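Arabinan endo-1,5-alpha-l-arabinosidase A (Cellvibrio cellulosa, PDB 1GYH) hydrolyses alpha-1,5-linked arabinofuranosyl bonds of linear arabinan, releasing almost exclusively arabinotriose during plant cell wall breakdown. Local coordinates at residues I133-D136 with H137-W141. Residues are numbered along the deposited sequence; the frame is centred on the assembly and turned at random.
Sequences IADD and HGQVW
Ile133 and Trp141 form an antiparallel, hydrogen-bonded pair, Ile133 N giving to Trp141 O and Trp141 N to Ile133 O, and a further bond from Asp135 N to Gln139 O (3.1 Å) carries the ladder up to the turn of this beta hairpin. The turn is organised by the carboxylate of Asp135. With chi1 at 70°, its CG sits between the backbone N and the carbonyl carbon, and this swings the group across to the returning chain. Asp135 OD1 takes two backbone N-H groups from opposite faces of the carboxylate plane: His137 N at 2.8 Å, as in an Asx turn, and Gln139 N at 3.1 Å. The other oxygen is gripped twice by side chains. Gln139 NE2 reaches the syn lone pair of Asp135 OD2 at 3.0 Å, while the indole Trp141 NE1, also 3.0 Å from Asp135 OD2, comes from above the carboxylate plane along a nearly straight bond (168°). That oxygen lies almost in the indole plane, at the ring edge, with the carboxylate turned 62° against the ring. Four donors thus fix both oxygens, an arrangement that would probably favour the charged form. Gly138, with positive phi, completes the turn, and a water links Gly138 N to Asp135 O. Beside the indole, Ile133 CG2 rests on Trp141 CB at 3.9 Å; Ala134 and Val140 point to the opposite face of the sheet. Outside the hairpin, Asp136 makes a salt bridge to Arg198 and Gln139 OE1 accepts from Lys155. The hairpin joins strands 131-134 and 140-144 of one four-stranded blade of the five-bladed propeller: strand 151-155 packs against Trp141, and Tyr203, from strand 202-209 of the next sheet in sequence, touches Ile133 and Asp135.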
# COMPACT_ATOMS: atom_id res chain seq x y z
N ILE A 133 -1.62 -7.64 -7.85
CA ILE A 133 -1.60 -7.32 -9.31
C ILE A 133 -1.80 -8.58 -10.14
O ILE A 133 -1.17 -9.61 -9.91
CB ILE A 133 -0.29 -6.59 -9.72
CG1 ILE A 133 -0.32 -6.20 -11.23
CG2 ILE A 133 0.98 -7.46 -9.47
CD1 ILE A 133 -1.36 -5.10 -11.53
N ALA A 134 -2.70 -8.51 -11.13
CA ALA A 134 -2.85 -9.59 -12.07
C ALA A 134 -2.13 -9.29 -13.38
O ALA A 134 -2.01 -8.12 -13.77
CB ALA A 134 -4.30 -9.87 -12.35
N ASP A 135 -1.69 -10.36 -14.06
CA ASP A 135 -1.01 -10.26 -15.35
C ASP A 135 -1.93 -10.66 -16.51
O ASP A 135 -3.11 -10.88 -16.30
CB ASP A 135 0.35 -11.00 -15.33
CG ASP A 135 0.26 -12.51 -15.26
OD1 ASP A 135 -0.79 -13.13 -15.60
OD2 ASP A 135 1.28 -13.17 -14.90
N ASP A 136 -1.39 -10.76 -17.72
CA ASP A 136 -2.18 -11.09 -18.90
C ASP A 136 -2.37 -12.60 -19.11
O ASP A 136 -2.97 -13.01 -20.11
CB ASP A 136 -1.48 -10.56 -20.16
CG ASP A 136 -1.66 -9.09 -20.37
OD1 ASP A 136 -2.37 -8.37 -19.64
OD2 ASP A 136 -1.08 -8.53 -21.30
N HIS A 137 -1.79 -13.42 -18.23
CA HIS A 137 -1.71 -14.87 -18.38
C HIS A 137 -2.49 -15.61 -17.29
O HIS A 137 -2.15 -16.74 -16.97
CB HIS A 137 -0.23 -15.33 -18.33
CG HIS A 137 0.66 -14.57 -19.26
ND1 HIS A 137 0.56 -14.68 -20.63
CD2 HIS A 137 1.63 -13.65 -19.02
CE1 HIS A 137 1.44 -13.87 -21.20
NE2 HIS A 137 2.11 -13.24 -20.25
N GLY A 138 -3.51 -14.97 -16.73
CA GLY A 138 -4.35 -15.64 -15.75
C GLY A 138 -3.74 -15.78 -14.33
O GLY A 138 -4.24 -16.58 -13.50
N GLN A 139 -2.65 -15.07 -14.06
CA GLN A 139 -1.92 -15.25 -12.78
C GLN A 139 -2.10 -14.01 -11.90
O GLN A 139 -2.27 -12.90 -12.42
CB GLN A 139 -0.44 -15.54 -13.03
CG GLN A 139 -0.19 -16.78 -13.89
CD GLN A 139 1.31 -17.05 -14.22
OE1 GLN A 139 1.79 -18.16 -13.99
NE2 GLN A 139 2.00 -16.06 -14.80
N VAL A 140 -2.08 -14.21 -10.58
CA VAL A 140 -2.20 -13.12 -9.61
C VAL A 140 -0.98 -13.14 -8.70
O VAL A 140 -0.53 -14.21 -8.28
CB VAL A 140 -3.51 -13.21 -8.81
CG1 VAL A 140 -3.64 -12.02 -7.90
CG2 VAL A 140 -4.70 -13.24 -9.76
N TRP A 141 -0.43 -11.96 -8.46
CA TRP A 141 0.83 -11.77 -7.73
C TRP A 141 0.65 -10.83 -6.52
O TRP A 141 -0.18 -9.93 -6.54
CB TRP A 141 1.90 -11.19 -8.67
CG TRP A 141 2.18 -11.99 -9.96
CD1 TRP A 141 1.44 -11.97 -11.13
CD2 TRP A 141 3.28 -12.87 -10.21
NE1 TRP A 141 2.00 -12.82 -12.06
CE2 TRP A 141 3.14 -13.36 -11.52
CE3 TRP A 141 4.38 -13.30 -9.44
CZ2 TRP A 141 4.05 -14.27 -12.08
CZ3 TRP A 141 5.26 -14.18 -9.98
CH2 TRP A 141 5.11 -14.67 -11.30
O HOH W 1 -5.22 -12.78 -17.20